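Local coordinates for protein glycosyltransferase (PDB 2IUY) that probably transfers a sugar from a UDP-linked donor, with retention at the anomeric carbon, as a family GT4 glycosyltransferase of avilamycin A biosynthesis, at residues 42-47 against 60-65; 89-94 against 108-113; 150-155 against 262-267; 175-180 against 204-209. All coordinates share one frame; numbering follows the deposited sequence.

Interaction 1. Residues 42-47 against 60-65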
loop_
_atom_site.group_PDB
_atom_site.type_symbol
_atom_site.label_atom_id
_atom_site.label_comp_id
_atom_site.label_asym_id
_atom_site.label_seq_id
_atom_site.Cartn_x
_atom_site.Cartn_y
_atom_site.Cartn_z
ATOM N N GLY A 42 8.577 11.167 -4.219
ATOM C CA GLY A 42 10.044 10.862 -4.122
ATOM C C GLY A 42 10.821 11.202 -5.399
ATOM O O GLY A 42 11.843 11.910 -5.336
ATOM N N LEU A 43 10.336 10.698 -6.539
ATOM C CA LEU A 43 10.961 10.859 -7.842
ATOM C C LEU A 43 11.062 12.343 -8.244
ATOM O O LEU A 43 12.066 12.748 -8.736
ATOM C CB LEU A 43 10.167 10.084 -8.914
ATOM C CG LEU A 43 10.261 8.551 -8.786
ATOM C CD1 LEU A 43 9.278 7.893 -9.686
ATOM C CD2 LEU A 43 11.759 8.083 -9.054
ATOM N N LEU A 44 9.973 13.097 -8.056
ATOM C CA LEU A 44 9.914 14.518 -8.282
ATOM C C LEU A 44 10.873 15.272 -7.363
ATOM O O LEU A 44 11.512 16.229 -7.797
ATOM C CB LEU A 44 8.467 15.014 -8.097
ATOM C CG LEU A 44 7.409 14.563 -9.136
ATOM C CD1 LEU A 44 5.983 14.979 -8.653
ATOM C CD2 LEU A 44 7.740 15.104 -10.567
ATOM N N GLU A 45 10.963 14.873 -6.087
ATOM C CA GLU A 45 11.860 15.547 -5.152
ATOM C C GLU A 45 13.303 15.315 -5.572
ATOM O O GLU A 45 14.183 16.175 -5.358
ATOM C CB GLU A 45 11.673 15.020 -3.729
ATOM C CG GLU A 45 11.780 16.093 -2.639
ATOM C CD GLU A 45 11.090 15.657 -1.344
ATOM O OE1 GLU A 45 9.838 15.550 -1.321
ATOM O OE2 GLU A 45 11.795 15.440 -0.339
ATOM N N LEU A 46 13.558 14.144 -6.140
ATOM C CA LEU A 46 14.897 13.823 -6.684
ATOM C C LEU A 46 15.256 14.517 -7.980
ATOM O O LEU A 46 16.382 14.376 -8.428
ATOM C CB LEU A 46 15.068 12.315 -6.875
ATOM C CG LEU A 46 15.087 11.506 -5.584
ATOM C CD1 LEU A 46 14.807 10.058 -5.863
ATOM C CD2 LEU A 46 16.409 11.709 -4.760
ATOM N N GLY A 47 14.309 15.203 -8.619
ATOM C CA GLY A 47 14.616 15.998 -9.823
ATOM C C GLY A 47 14.213 15.355 -11.141
ATOM O O GLY A 47 14.422 15.941 -12.198
ATOM N N ALA A 60 -2.602 18.004 -10.783
ATOM C CA ALA A 60 -1.515 18.056 -11.778
ATOM C C ALA A 60 -0.452 19.145 -11.554
ATOM O O ALA A 60 0.527 19.227 -12.323
ATOM C CB ALA A 60 -2.073 18.121 -13.202
ATOM N N GLY A 61 -0.606 19.904 -10.465
ATOM C CA GLY A 61 0.263 21.067 -10.156
ATOM C C GLY A 61 1.790 20.933 -10.035
ATOM O O GLY A 61 2.501 21.729 -10.620
ATOM N N ARG A 62 2.273 19.974 -9.244
ATOM C CA ARG A 62 3.712 19.745 -9.019
ATOM C C ARG A 62 4.520 20.008 -10.317
ATOM O O ARG A 62 4.136 19.544 -11.402
ATOM C CB ARG A 62 3.949 18.318 -8.510
ATOM C CG ARG A 62 4.357 18.149 -7.052
ATOM C CD ARG A 62 5.883 18.362 -6.811
ATOM N NE ARG A 62 6.420 17.439 -5.794
ATOM C CZ ARG A 62 7.687 17.426 -5.345
ATOM N NH1 ARG A 62 8.595 18.299 -5.804
ATOM N NH2 ARG A 62 8.055 16.518 -4.430
ATOM N N PRO A 63 5.600 20.815 -10.224
ATOM C CA PRO A 63 6.452 20.934 -11.411
ATOM C C PRO A 63 7.235 19.632 -11.593
ATOM O O PRO A 63 7.608 18.977 -10.608
ATOM C CB PRO A 63 7.395 22.104 -11.074
ATOM C CG PRO A 63 6.785 22.769 -9.813
ATOM C CD PRO A 63 6.096 21.640 -9.101
ATOM N N GLY A 64 7.461 19.267 -12.847
ATOM C CA GLY A 64 8.022 17.968 -13.171
ATOM C C GLY A 64 6.949 16.909 -13.382
ATOM O O GLY A 64 7.244 15.856 -13.887
ATOM N N LEU A 65 5.703 17.190 -12.996
ATOM C CA LEU A 65 4.602 16.239 -13.128
ATOM C C LEU A 65 3.689 16.562 -14.318
ATOM O O LEU A 65 3.190 17.684 -14.456
ATOM C CB LEU A 65 3.795 16.120 -11.813
ATOM C CG LEU A 65 2.552 15.191 -11.848
ATOM C CD1 LEU A 65 2.906 13.683 -12.127
ATOM C CD2 LEU A 65 1.619 15.346 -10.627
#
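Leu-44 has the most surface buried here, and Arg-62 lies along it. The two side chains run past each other in opposite directions. Leu-44 CB sits over the centre of one face of the Arg-62 guanidinium, 3.7 Å from CZ. Leu-44 CD1 follows the aliphatic part of the arginine, 3.9 Å from Arg-62 CD. The Arg-62 chain bends at chi2 (-82°) and again at chi3, which lays the flat group against the helix flank.

The other Leu-44 methyl points into the turn. CD2 packs 3.4 Å from Gly-64 C, so the glycine backbone itself forms the wall. Leu-44 CD1 also reaches Leu-65 CB at 4.0 Å.

Glu-45 lies at the exposed margin. Its OE1 is at the edge of the guanidinium, 3.7 Å from Arg-62 NH2, a long salt bridge. The same oxygen has a hydrogen bond to His-321 NE2, so Arg-62 is its secondary partner.

The residues 62-65 form a type II beta turn, with Gly-64 at positive phi. Helix 31-45 closes nearby with a Schellman motif at Gly-47. The contact thus packs a helix end against the turn leading into edge strand 65-67, in the N-terminal Rossmann-like domain of a GT-B fold.

Interaction 2. Residues 89-94 against 108-113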
loop_
_atom_site.group_PDB
_atom_site.type_symbol
_atom_site.label_atom_id
_atom_site.label_comp_id
_atom_site.label_asym_id
_atom_site.label_seq_id
_atom_site.Cartn_x
_atom_site.Cartn_y
_atom_site.Cartn_z
ATOM N N HIS A 89 7.446 2.457 -15.667
ATOM C CA HIS A 89 7.362 1.784 -14.391
ATOM C C HIS A 89 5.898 1.467 -14.108
ATOM O O HIS A 89 5.113 2.360 -13.739
ATOM C CB HIS A 89 7.994 2.700 -13.314
ATOM C CG HIS A 89 8.095 2.078 -11.958
ATOM N ND1 HIS A 89 8.713 2.720 -10.902
ATOM C CD2 HIS A 89 7.631 0.902 -11.464
ATOM C CE1 HIS A 89 8.669 1.941 -9.831
ATOM N NE2 HIS A 89 8.005 0.841 -10.143
ATOM N N ASP A 90 5.559 0.191 -14.328
ATOM C CA ASP A 90 4.244 -0.362 -14.232
ATOM C C ASP A 90 3.870 -0.734 -12.798
ATOM O O ASP A 90 4.574 -1.464 -12.117
ATOM C CB ASP A 90 4.060 -1.579 -15.192
ATOM C CG ASP A 90 2.594 -2.045 -15.260
ATOM O OD1 ASP A 90 1.704 -1.165 -15.183
ATOM O OD2 ASP A 90 2.311 -3.267 -15.315
ATOM N N HIS A 91 2.731 -0.198 -12.352
ATOM C CA HIS A 91 2.118 -0.582 -11.082
ATOM C C HIS A 91 0.785 -1.269 -11.286
ATOM O O HIS A 91 0.126 -1.553 -10.323
ATOM C CB HIS A 91 1.888 0.670 -10.210
ATOM C CG HIS A 91 3.169 1.301 -9.757
ATOM N ND1 HIS A 91 3.728 1.045 -8.528
ATOM C CD2 HIS A 91 4.030 2.121 -10.408
ATOM C CE1 HIS A 91 4.850 1.732 -8.413
ATOM N NE2 HIS A 91 5.052 2.399 -9.539
ATOM N N SER A 92 0.363 -1.481 -12.538
ATOM C CA SER A 92 -0.974 -2.018 -12.855
ATOM C C SER A 92 -1.109 -3.548 -12.761
ATOM O O SER A 92 -2.200 -4.059 -12.958
ATOM C CB SER A 92 -1.362 -1.628 -14.273
ATOM O OG SER A 92 -0.655 -2.429 -15.185
ATOM N N GLY A 93 -0.013 -4.268 -12.522
ATOM C CA GLY A 93 -0.008 -5.726 -12.600
ATOM C C GLY A 93 -0.021 -6.217 -14.030
ATOM O O GLY A 93 -0.488 -7.313 -14.318
ATOM N N GLY A 94 0.493 -5.420 -14.950
ATOM C CA GLY A 94 0.666 -5.915 -16.284
ATOM C C GLY A 94 -0.477 -5.700 -17.250
ATOM O O GLY A 94 -0.592 -6.422 -18.249
ATOM N N ILE A 108 10.111 -1.519 -16.165
ATOM C CA ILE A 108 10.188 -2.010 -14.786
ATOM C C ILE A 108 8.789 -2.088 -14.187
ATOM O O ILE A 108 7.894 -1.307 -14.552
ATOM C CB ILE A 108 11.152 -1.098 -13.885
ATOM C CG1 ILE A 108 11.498 -1.805 -12.552
ATOM C CG2 ILE A 108 10.586 0.348 -13.698
ATOM C CD1 ILE A 108 12.667 -1.152 -11.752
ATOM N N SER A 109 8.593 -3.029 -13.262
ATOM C CA SER A 109 7.276 -3.135 -12.565
ATOM C C SER A 109 7.444 -3.102 -11.062
ATOM O O SER A 109 8.425 -3.608 -10.565
ATOM C CB SER A 109 6.543 -4.459 -12.959
ATOM O OG SER A 109 6.395 -4.561 -14.380
ATOM N N SER A 110 6.461 -2.565 -10.341
ATOM C CA SER A 110 6.295 -2.884 -8.907
ATOM C C SER A 110 5.078 -3.811 -8.834
ATOM O O SER A 110 3.964 -3.423 -9.179
ATOM C CB SER A 110 6.006 -1.651 -8.053
ATOM O OG SER A 110 7.091 -0.755 -7.966
ATOM N N HIS A 111 5.306 -5.027 -8.382
ATOM C CA HIS A 111 4.241 -5.982 -8.122
ATOM C C HIS A 111 3.504 -5.757 -6.810
ATOM O O HIS A 111 4.095 -5.829 -5.734
ATOM C CB HIS A 111 4.769 -7.415 -8.189
ATOM C CG HIS A 111 3.695 -8.395 -8.535
ATOM N ND1 HIS A 111 2.810 -8.172 -9.572
ATOM C CD2 HIS A 111 3.312 -9.556 -7.948
ATOM C CE1 HIS A 111 1.942 -9.166 -9.620
ATOM N NE2 HIS A 111 2.224 -10.016 -8.647
ATOM N N HIS A 112 2.209 -5.503 -6.921
ATOM C CA HIS A 112 1.363 -5.250 -5.760
ATOM C C HIS A 112 0.355 -6.384 -5.477
ATOM O O HIS A 112 -0.669 -6.162 -4.790
ATOM C CB HIS A 112 0.639 -3.918 -5.957
ATOM C CG HIS A 112 1.592 -2.763 -6.177
ATOM N ND1 HIS A 112 2.569 -2.433 -5.264
ATOM C CD2 HIS A 112 1.699 -1.863 -7.182
ATOM C CE1 HIS A 112 3.258 -1.397 -5.707
ATOM N NE2 HIS A 112 2.734 -1.013 -6.859
ATOM N N PHE A 113 0.624 -7.578 -6.008
ATOM C CA PHE A 113 -0.399 -8.659 -5.911
ATOM C C PHE A 113 0.151 -9.962 -5.305
ATOM O O PHE A 113 1.342 -10.218 -5.378
ATOM C CB PHE A 113 -1.078 -8.891 -7.286
ATOM C CG PHE A 113 -1.838 -7.724 -7.761
ATOM C CD1 PHE A 113 -3.118 -7.489 -7.306
ATOM C CD2 PHE A 113 -1.267 -6.817 -8.653
ATOM C CE1 PHE A 113 -3.838 -6.357 -7.724
ATOM C CE2 PHE A 113 -1.981 -5.715 -9.097
ATOM C CZ PHE A 113 -3.257 -5.480 -8.630
HETATM O O HOH W 1 4.073 -5.282 -15.447
HETATM O O HOH W 2 1.330 -4.437 -9.419
HETATM O O HOH W 3 2.727 -3.789 -12.196
#
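His-89 crosses Ile-108 at an angle at the tightly packed end, where strands 87-90 and 106-111 run parallel. Ile-108 CG2 lies 3.5 Å from His-89 CG. The backbones are joined by two bonds: Asp-90 N donates to Ile-108 O at 2.8 Å, and Ser-110 N donates to Asp-90 O. Beside the paired strands, water 1 bridges Asp-90 OD2 and Ser-109 OG. Asp-90 OD1 accepts Ser-92 N from above the carboxylate plane, an Asx turn, and Ser-92 OG on its syn lone pair.

Two histidine bonds continue from here; the second reaches His-112, which is partly exposed. His-89 NE2 and Ser-110 OG share a hydrogen bond of 2.8 Å. With CG anti to the backbone N (chi1 -175°), the His-89 ring runs out to Ser-110. Tyr-332 holds His-89 ND1, and Tyr-328 bonds to Ser-110 OG. His-91 ND1 and His-112 NE2 are 2.8 Å apart in a nearly straight hydrogen bond (166°). These two rings meet rim to rim.

Residues 92-94 meet 112-113 more loosely. Water 3 accepts from Gly-93 N and lies 3.3 Å from Ser-110 O. Water 2 accepts from His-112 N, 2.8 Å from Ser-110 O. Phe-113 CE2 only approaches Gly-93 CA, at 4.0 Å.

His-112 is about 8 Å from Thr-256 of the UDP site, between side chains. The short ring-nitrogen bonds fix the rotation of His-89 and His-91; either partner could be the donor.

Interaction 3. Residues 150-155 against 262-267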
loop_
_atom_site.group_PDB
_atom_site.type_symbol
_atom_site.label_atom_id
_atom_site.label_comp_id
_atom_site.label_asym_id
_atom_site.label_seq_id
_atom_site.Cartn_x
_atom_site.Cartn_y
_atom_site.Cartn_z
ATOM N N ALA A 150 5.069 14.229 4.239
ATOM C CA ALA A 150 4.307 15.464 3.943
ATOM C C ALA A 150 2.848 15.164 3.674
ATOM O O ALA A 150 2.007 16.016 3.832
ATOM C CB ALA A 150 4.927 16.269 2.739
ATOM N N ARG A 151 2.536 13.953 3.246
ATOM C CA ARG A 151 1.148 13.587 2.953
ATOM C C ARG A 151 0.392 13.165 4.210
ATOM O O ARG A 151 -0.821 12.939 4.140
ATOM C CB ARG A 151 1.071 12.463 1.907
ATOM C CG ARG A 151 1.376 12.922 0.479
ATOM C CD ARG A 151 0.743 12.038 -0.608
ATOM N NE ARG A 151 1.186 12.478 -1.944
ATOM C CZ ARG A 151 0.551 13.321 -2.775
ATOM N NH1 ARG A 151 -0.616 13.866 -2.462
ATOM N NH2 ARG A 151 1.110 13.636 -3.950
ATOM N N TYR A 152 1.112 13.010 5.323
ATOM C CA TYR A 152 0.529 12.499 6.568
ATOM C C TYR A 152 0.657 13.514 7.690
ATOM O O TYR A 152 1.411 14.510 7.581
ATOM C CB TYR A 152 1.109 11.111 6.953
ATOM C CG TYR A 152 0.801 10.125 5.832
ATOM C CD1 TYR A 152 -0.400 9.388 5.807
ATOM C CD2 TYR A 152 1.667 10.017 4.741
ATOM C CE1 TYR A 152 -0.694 8.545 4.721
ATOM C CE2 TYR A 152 1.372 9.193 3.673
ATOM C CZ TYR A 152 0.215 8.469 3.670
ATOM O OH TYR A 152 0.005 7.676 2.571
ATOM N N ARG A 153 -0.092 13.260 8.760
ATOM C CA ARG A 153 -0.019 14.108 9.926
ATOM C C ARG A 153 1.343 13.946 10.598
ATOM O O ARG A 153 1.885 12.828 10.729
ATOM C CB ARG A 153 -1.150 13.819 10.912
ATOM C CG ARG A 153 -2.543 14.041 10.402
ATOM C CD ARG A 153 -2.931 15.516 10.248
ATOM N NE ARG A 153 -4.289 15.605 9.702
ATOM C CZ ARG A 153 -4.608 16.119 8.516
ATOM N NH1 ARG A 153 -3.678 16.674 7.736
ATOM N NH2 ARG A 153 -5.891 16.135 8.127
ATOM N N SER A 154 1.849 15.076 11.054
ATOM C CA SER A 154 3.151 15.193 11.615
ATOM C C SER A 154 3.055 15.340 13.116
ATOM O O SER A 154 1.968 15.546 13.672
ATOM C CB SER A 154 3.832 16.420 11.005
ATOM O OG SER A 154 3.230 17.590 11.530
ATOM N N ALA A 155 4.193 15.252 13.792
ATOM C CA ALA A 155 4.247 15.493 15.245
ATOM C C ALA A 155 3.729 16.909 15.592
ATOM O O ALA A 155 2.986 17.087 16.569
ATOM C CB ALA A 155 5.655 15.274 15.771
ATOM N N ALA A 262 2.418 4.241 10.762
ATOM C CA ALA A 262 3.609 4.561 11.527
ATOM C C ALA A 262 4.118 5.969 11.218
ATOM O O ALA A 262 4.472 6.736 12.127
ATOM C CB ALA A 262 4.693 3.505 11.269
ATOM N N VAL A 263 4.137 6.344 9.960
ATOM C CA VAL A 263 4.556 7.722 9.623
ATOM C C VAL A 263 3.546 8.746 10.191
ATOM O O VAL A 263 3.874 9.926 10.333
ATOM C CB VAL A 263 4.706 7.899 8.144
ATOM C CG1 VAL A 263 3.324 8.245 7.520
ATOM C CG2 VAL A 263 5.692 9.011 7.842
ATOM N N SER A 264 2.322 8.303 10.499
ATOM C CA SER A 264 1.350 9.193 11.166
ATOM C C SER A 264 1.494 9.107 12.689
ATOM O O SER A 264 0.657 9.645 13.410
ATOM C CB SER A 264 -0.100 8.867 10.800
ATOM O OG SER A 264 -0.291 8.824 9.394
ATOM N N GLY A 265 2.555 8.439 13.158
ATOM C CA GLY A 265 2.814 8.286 14.599
ATOM C C GLY A 265 2.004 7.214 15.307
ATOM O O GLY A 265 1.686 7.360 16.485
ATOM N N THR A 266 1.632 6.152 14.592
ATOM C CA THR A 266 0.727 5.121 15.117
ATOM C C THR A 266 1.327 3.720 14.971
ATOM O O THR A 266 1.605 3.259 13.852
ATOM C CB THR A 266 -0.716 5.224 14.467
ATOM O OG1 THR A 266 -1.267 6.512 14.794
ATOM C CG2 THR A 266 -1.723 4.065 14.939
ATOM N N PRO A 267 1.462 3.017 16.098
ATOM C CA PRO A 267 2.076 1.692 16.073
ATOM C C PRO A 267 1.079 0.673 15.491
ATOM O O PRO A 267 -0.105 0.984 15.306
ATOM C CB PRO A 267 2.389 1.429 17.561
ATOM C CG PRO A 267 1.214 2.125 18.288
ATOM C CD PRO A 267 0.962 3.388 17.451
HETATM O O HOH W 4 -2.062 10.867 8.947
#
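Tyr-152 packs across Val-263 and Ser-264 at the end of helix 256-263. The apolar part is small. Val-263 CG1 touches Tyr-152 CG at 3.6 Å and Tyr-152 CB at 3.7 Å, and the two side chains cross at about a right angle. Val-263 CG1 stands between its own backbone N and carbonyl carbon (chi1 85°), which turns this methyl to the base of the tyrosine. Ser-264 OG adds van der Waals contact, 3.6 Å from Tyr-152 CB.

The helix ends here in a Schellman motif with Gly-265 as its C-prime residue. Gly-265 N returns to Ala-262 O at 2.8 Å, and Thr-266 N also bonds back into the last turn. The chain then leads into strand 268-270 of the C-terminal Rossmann-like domain of this GT-B fold.

The polar link across the segments is through water. Water 4 accepts from Arg-153 N at 3.1 Å and donates to Ser-264 OG at 2.7 Å. It lies in the plane of the Tyr-152 ring, at its edge. Ser-264 OG also bonds to Glu-260 O.

Charged and polar ends turn elsewhere. Arg-153 forms salt bridges with Glu-223 and Asp-227 of helix 222-231. Tyr-152 OH bonds to the carboxylate of Glu-260, a residue of the UDP site, and probably helps to orient it.

Interaction 4. Residues 175-180 against 204-209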
loop_
_atom_site.group_PDB
_atom_site.type_symbol
_atom_site.label_atom_id
_atom_site.label_comp_id
_atom_site.label_asym_id
_atom_site.label_seq_id
_atom_site.Cartn_x
_atom_site.Cartn_y
_atom_site.Cartn_z
ATOM N N LYS A 175 -8.263 -10.116 4.779
ATOM C CA LYS A 175 -7.713 -8.905 5.411
ATOM C C LYS A 175 -7.844 -8.945 6.937
ATOM O O LYS A 175 -7.215 -8.155 7.638
ATOM C CB LYS A 175 -8.339 -7.609 4.871
ATOM C CG LYS A 175 -8.081 -7.366 3.384
ATOM C CD LYS A 175 -6.573 -7.409 3.048
ATOM C CE LYS A 175 -5.838 -6.221 3.639
ATOM N NZ LYS A 175 -4.539 -5.945 2.908
ATOM N N GLY A 176 -8.630 -9.895 7.444
ATOM C CA GLY A 176 -8.659 -10.188 8.869
ATOM C C GLY A 176 -9.439 -9.153 9.679
ATOM O O GLY A 176 -9.098 -8.901 10.832
ATOM N N ALA A 177 -10.487 -8.582 9.100
ATOM C CA ALA A 177 -11.367 -7.644 9.831
ATOM C C ALA A 177 -11.950 -8.305 11.084
ATOM O O ALA A 177 -12.039 -7.683 12.162
ATOM C CB ALA A 177 -12.494 -7.091 8.914
ATOM N N LEU A 178 -12.355 -9.557 10.925
ATOM C CA LEU A 178 -12.976 -10.326 12.007
ATOM C C LEU A 178 -12.005 -10.571 13.133
ATOM O O LEU A 178 -12.301 -10.356 14.308
ATOM C CB LEU A 178 -13.527 -11.665 11.475
ATOM C CG LEU A 178 -14.075 -12.573 12.613
ATOM C CD1 LEU A 178 -15.430 -12.020 13.083
ATOM C CD2 LEU A 178 -14.241 -13.966 12.140
ATOM N N GLU A 179 -10.817 -10.999 12.768
ATOM C CA GLU A 179 -9.729 -11.182 13.738
ATOM C C GLU A 179 -9.279 -9.902 14.436
ATOM O O GLU A 179 -8.902 -9.930 15.593
ATOM C CB GLU A 179 -8.554 -11.877 13.048
ATOM C CG GLU A 179 -8.872 -13.343 12.642
ATOM C CD GLU A 179 -9.660 -13.493 11.331
ATOM O OE1 GLU A 179 -9.890 -12.502 10.576
ATOM O OE2 GLU A 179 -10.064 -14.632 11.032
ATOM N N ALA A 180 -9.293 -8.792 13.731
ATOM C CA ALA A 180 -9.055 -7.486 14.322
ATOM C C ALA A 180 -10.178 -7.141 15.327
ATOM O O ALA A 180 -9.921 -6.561 16.413
ATOM C CB ALA A 180 -8.973 -6.444 13.226
ATOM N N ASP A 204 -21.854 -9.034 8.373
ATOM C CA ASP A 204 -22.884 -9.480 9.326
ATOM C C ASP A 204 -22.378 -10.389 10.460
ATOM O O ASP A 204 -22.854 -10.304 11.601
ATOM C CB ASP A 204 -24.090 -10.090 8.603
ATOM C CG ASP A 204 -24.950 -9.028 7.915
ATOM O OD1 ASP A 204 -24.653 -7.807 8.041
ATOM O OD2 ASP A 204 -25.900 -9.416 7.211
ATOM N N GLU A 205 -21.409 -11.242 10.136
ATOM C CA GLU A 205 -20.789 -12.131 11.117
ATOM C C GLU A 205 -19.969 -11.344 12.169
ATOM O O GLU A 205 -19.969 -11.655 13.396
ATOM C CB GLU A 205 -19.871 -13.154 10.398
ATOM C CG GLU A 205 -19.219 -14.214 11.346
ATOM C CD GLU A 205 -18.063 -15.016 10.676
ATOM O OE1 GLU A 205 -17.640 -14.687 9.513
ATOM O OE2 GLU A 205 -17.584 -15.988 11.328
ATOM N N ILE A 206 -19.233 -10.350 11.679
ATOM C CA ILE A 206 -18.470 -9.464 12.547
ATOM C C ILE A 206 -19.418 -8.685 13.486
ATOM O O ILE A 206 -19.137 -8.512 14.660
ATOM C CB ILE A 206 -17.627 -8.465 11.691
ATOM C CG1 ILE A 206 -16.561 -9.216 10.852
ATOM C CG2 ILE A 206 -16.995 -7.369 12.577
ATOM C CD1 ILE A 206 -15.980 -8.401 9.683
ATOM N N THR A 207 -20.544 -8.221 12.951
ATOM C CA THR A 207 -21.446 -7.409 13.777
ATOM C C THR A 207 -22.154 -8.312 14.810
ATOM O O THR A 207 -22.273 -7.951 15.968
ATOM C CB THR A 207 -22.404 -6.519 12.919
ATOM O OG1 THR A 207 -23.081 -7.323 11.960
ATOM C CG2 THR A 207 -21.624 -5.496 12.124
ATOM N N ARG A 208 -22.527 -9.516 14.387
ATOM C CA ARG A 208 -23.050 -10.547 15.283
ATOM C C ARG A 208 -22.104 -10.894 16.437
ATOM O O ARG A 208 -22.491 -10.898 17.601
ATOM C CB ARG A 208 -23.401 -11.806 14.467
ATOM C CG ARG A 208 -23.940 -12.949 15.299
ATOM C CD ARG A 208 -24.318 -14.194 14.469
ATOM N NE ARG A 208 -23.175 -14.970 13.960
ATOM C CZ ARG A 208 -22.436 -15.835 14.662
ATOM N NH1 ARG A 208 -22.665 -16.053 15.957
ATOM N NH2 ARG A 208 -21.445 -16.475 14.060
ATOM N N ARG A 209 -20.862 -11.200 16.102
ATOM C CA ARG A 209 -19.906 -11.693 17.071
ATOM C C ARG A 209 -19.267 -10.593 17.912
ATOM O O ARG A 209 -18.984 -10.831 19.081
ATOM C CB ARG A 209 -18.843 -12.548 16.377
ATOM C CG ARG A 209 -19.472 -13.803 15.752
ATOM C CD ARG A 209 -18.498 -14.609 14.894
ATOM N NE ARG A 209 -17.204 -14.832 15.545
ATOM C CZ ARG A 209 -16.307 -15.727 15.116
ATOM N NH1 ARG A 209 -16.581 -16.478 14.044
ATOM N NH2 ARG A 209 -15.157 -15.890 15.775
#
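Leu-178 and Ile-206 slide past each other in opposite directions where helices 177-187 and 200-210 come together. Leu-178 CD1 lies 3.8 Å from Ile-206 CG1. The leucine has CG anti to the backbone N (chi1 175°), which swings its methyls across to the partner helix. Ile-206 CD1 reaches the other way along helix 177-187 and touches Ala-177 CB at 3.8 Å. This pairing is wholly apolar and buried.

The second Leu-178 methyl meets charged groups. Arg-209 comes across Leu-178 at about a right angle. Leu-178 CD2 lies over one face of the guanidinium, toward its rim, 3.9 Å from Arg-209 NH1. Glu-205 also crosses the leucine at about a right angle, and its OE2 is 4.0 Å from Leu-178 CD2. A salt bridge between residues one helical turn apart joins these two, with Arg-209 NH1 2.9 Å from Glu-205 OE2. Its hydrogen bond is weak, at 122°. Glu-205 and Arg-209 are partly exposed, while Leu-178, Ala-177 and Ile-206 are buried.

Gly-176 is the N-cap of helix 177-187. The contact packs two neighbouring helices of the C-terminal Rossmann-like domain of a GT-B fold, with Lys-175 of the UDP site just before the first helix.

Interactions 2, 3 and 4 are buried, while interaction 1 lies at the surface. Interactions 1 and 2 belong to the N-terminal parallel sheet and its helices. Interactions 3 and 4 belong to the C-terminal domain, but interaction 3 also borders helix 31-45, whose end makes interaction 1. The chemistry follows the place. Strand neighbours in interaction 2 are joined by direct backbone and histidine bonds. The other three have no direct hydrogen bond across their segments. Interactions 1 and 4 both lay a leucine against an arginine guanidinium, and interaction 3 combines tyrosine packing with one bridging water. Interaction 1 is away from the UDP site, whereas the others come near it or include one of its residues.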